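Local coordinates for protein lectin (Trichosanthes anguina, PDB 4HR6) that probably binds carbohydrate as part of a three-chain, nontoxic seed lectin homologous to type II ribosome-inactivating proteins, at residues B[123-126]-B[127-130]. Numbering follows the deposited sequence.
Sequences IEQS and VAYS
Two successive turns of helix 121-132 meet where Gln-125 brings the NE2 end of its amide over one face of the Tyr-129 ring, one turn further on. NE2 of Gln-125 sits over the centre of that ring, 3.8 Å above its plane and 3.9 Å from Tyr-129 CZ, with the amide plane steeply inclined to the ring, at 65°. With CG of Gln-125 anti to the backbone N (chi1 -170°), the chain bends at chi2 (58°), and this bend brings NE2 over the ring. Glutamine suits this place because its chain is long enough to reach the ring, while its NE2 still donates to OD1 of Asp-147 of a neighbouring lectin chain, which would limit rotation of the amide. Tyrosine suits its own place because its flat ring offers a face to the amide NH2, while its side chain also packs on Cys-164 of the chain that carries Asp-147.

Backbone i to i+4 bonds hold the turns together: Val-127 N to Ile-123 O (3.0 Å), Ala-128 N to Glu-124 O (2.9 Å) and Tyr-129 N to Gln-125 O (3.2 Å). The helix belongs to the ribosome-inactivating-protein-like part of the chain, and its inward side packs on two other helices. Ile-123 and Val-127, branched and apolar, lie one turn apart on that side, their CG2 atoms in loose apolar contact at 4.4 Å; Ile-123 touches helices 103-119 and 141-159, and Val-127 packs on Met-113. Ala-128 has a side chain small enough to let the neighbouring chains come close to the helix.

The two serines fit buried places because each can turn its hydroxyl back onto the helix. OG of Ser-130 donates to Val-127 O at 2.6 Å, in the carbonyl plane and on a lone pair, while Ser-126 OG is hydrogen-bonded to Phe-122 O. Glu-124 instead extends its chain outward, carrying OE2 to a salt bridge with Arg-21 of the third chain, a different one from that of Asp-147.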
ATOM      1  N   ILE B 123      -2.514   2.474   9.287  1.00 30.69           N
ATOM      2  CA  ILE B 123      -2.662   3.236  10.520  1.00 29.37           C
ATOM      3  C   ILE B 123      -4.138   3.461  10.805  1.00 27.33           C
ATOM      4  O   ILE B 123      -4.581   3.318  11.918  1.00 29.64           O
ATOM      5  CB  ILE B 123      -1.877   4.577  10.485  1.00 27.95           C
ATOM      6  CG1 ILE B 123      -0.387   4.290  10.387  1.00 27.22           C
ATOM      7  CG2 ILE B 123      -2.148   5.399  11.745  1.00 28.60           C
ATOM      8  CD1 ILE B 123       0.453   5.531  10.155  1.00 28.94           C
ATOM      9  N   GLU B 124      -4.892   3.811   9.797  1.00 28.71           N
ATOM     10  CA  GLU B 124      -6.337   3.871   9.936  1.00 32.48           C
ATOM     11  C   GLU B 124      -6.903   2.588  10.582  1.00 33.29           C
ATOM     12  O   GLU B 124      -7.699   2.657  11.526  1.00 33.50           O
ATOM     13  CB  GLU B 124      -6.967   4.073   8.575  1.00 33.41           C
ATOM     14  CG  GLU B 124      -8.481   4.229   8.605  1.00 35.47           C
ATOM     15  CD  GLU B 124      -9.105   4.059   7.236  1.00 36.48           C
ATOM     16  OE1 GLU B 124     -10.330   4.290   7.105  1.00 41.99           O
ATOM     17  OE2 GLU B 124      -8.367   3.725   6.288  1.00 34.32           O
ATOM     18  N   GLN B 125      -6.490   1.434  10.061  1.00 33.96           N
ATOM     19  CA  GLN B 125      -6.996   0.150  10.532  1.00 33.33           C
ATOM     20  C   GLN B 125      -6.537  -0.143  11.951  1.00 32.84           C
ATOM     21  O   GLN B 125      -7.314  -0.627  12.754  1.00 32.17           O
ATOM     22  CB  GLN B 125      -6.614  -1.007   9.589  1.00 33.92           C
ATOM     23  CG  GLN B 125      -7.319  -2.334   9.916  1.00 35.47           C
ATOM     24  CD  GLN B 125      -8.836  -2.221   9.873  1.00 33.63           C
ATOM     25  OE1 GLN B 125      -9.401  -1.859   8.859  1.00 38.89           O
ATOM     26  NE2 GLN B 125      -9.493  -2.505  10.986  1.00 37.18           N
ATOM     27  N   SER B 126      -5.287   0.160  12.277  1.00 33.35           N
ATOM     28  CA  SER B 126      -4.842   0.017  13.647  1.00 32.93           C
ATOM     29  C   SER B 126      -5.698   0.843  14.600  1.00 35.03           C
ATOM     30  O   SER B 126      -6.135   0.341  15.647  1.00 37.97           O
ATOM     31  CB  SER B 126      -3.381   0.402  13.791  1.00 33.41           C
ATOM     32  OG  SER B 126      -2.586  -0.370  12.923  1.00 35.24           O
ATOM     33  N   VAL B 127      -5.979   2.088  14.228  1.00 32.46           N
ATOM     34  CA  VAL B 127      -6.792   2.941  15.084  1.00 32.52           C
ATOM     35  C   VAL B 127      -8.233   2.430  15.195  1.00 34.26           C
ATOM     36  O   VAL B 127      -8.789   2.411  16.298  1.00 32.47           O
ATOM     37  CB  VAL B 127      -6.744   4.416  14.655  1.00 32.09           C
ATOM     38  CG1 VAL B 127      -7.720   5.264  15.472  1.00 32.61           C
ATOM     39  CG2 VAL B 127      -5.323   4.956  14.795  1.00 32.58           C
ATOM     40  N   ALA B 128      -8.825   2.012  14.074  1.00 36.03           N
ATOM     41  CA  ALA B 128     -10.190   1.484  14.077  1.00 38.20           C
ATOM     42  C   ALA B 128     -10.362   0.340  15.083  1.00 38.95           C
ATOM     43  O   ALA B 128     -11.341   0.302  15.804  1.00 40.61           O
ATOM     44  CB  ALA B 128     -10.600   1.031  12.692  1.00 38.96           C
ATOM     45  N   TYR B 129      -9.392  -0.564  15.154  1.00 40.39           N
ATOM     46  CA  TYR B 129      -9.427  -1.633  16.141  1.00 41.06           C
ATOM     47  C   TYR B 129      -9.526  -1.131  17.576  1.00 42.98           C
ATOM     48  O   TYR B 129     -10.163  -1.798  18.406  1.00 40.49           O
ATOM     49  CB  TYR B 129      -8.191  -2.522  16.046  1.00 42.79           C
ATOM     50  CG  TYR B 129      -8.225  -3.582  14.956  1.00 46.42           C
ATOM     51  CD1 TYR B 129      -9.358  -4.378  14.739  1.00 47.29           C
ATOM     52  CD2 TYR B 129      -7.094  -3.823  14.177  1.00 47.38           C
ATOM     53  CE1 TYR B 129      -9.364  -5.359  13.750  1.00 49.68           C
ATOM     54  CE2 TYR B 129      -7.088  -4.799  13.196  1.00 50.56           C
ATOM     55  CZ  TYR B 129      -8.223  -5.563  12.979  1.00 51.35           C
ATOM     56  OH  TYR B 129      -8.181  -6.525  11.990  1.00 54.90           O
ATOM     57  N   SER B 130      -8.871   0.005  17.874  1.00 39.05           N
ATOM     58  CA  SER B 130      -8.845   0.558  19.232  1.00 36.87           C
ATOM     59  C   SER B 130     -10.234   1.049  19.586  1.00 37.90           C
ATOM     60  O   SER B 130     -10.611   1.006  20.741  1.00 42.71           O
ATOM     61  CB  SER B 130      -7.819   1.711  19.389  1.00 38.00           C
ATOM     62  OG  SER B 130      -8.310   2.943  18.834  1.00 34.82           O
TER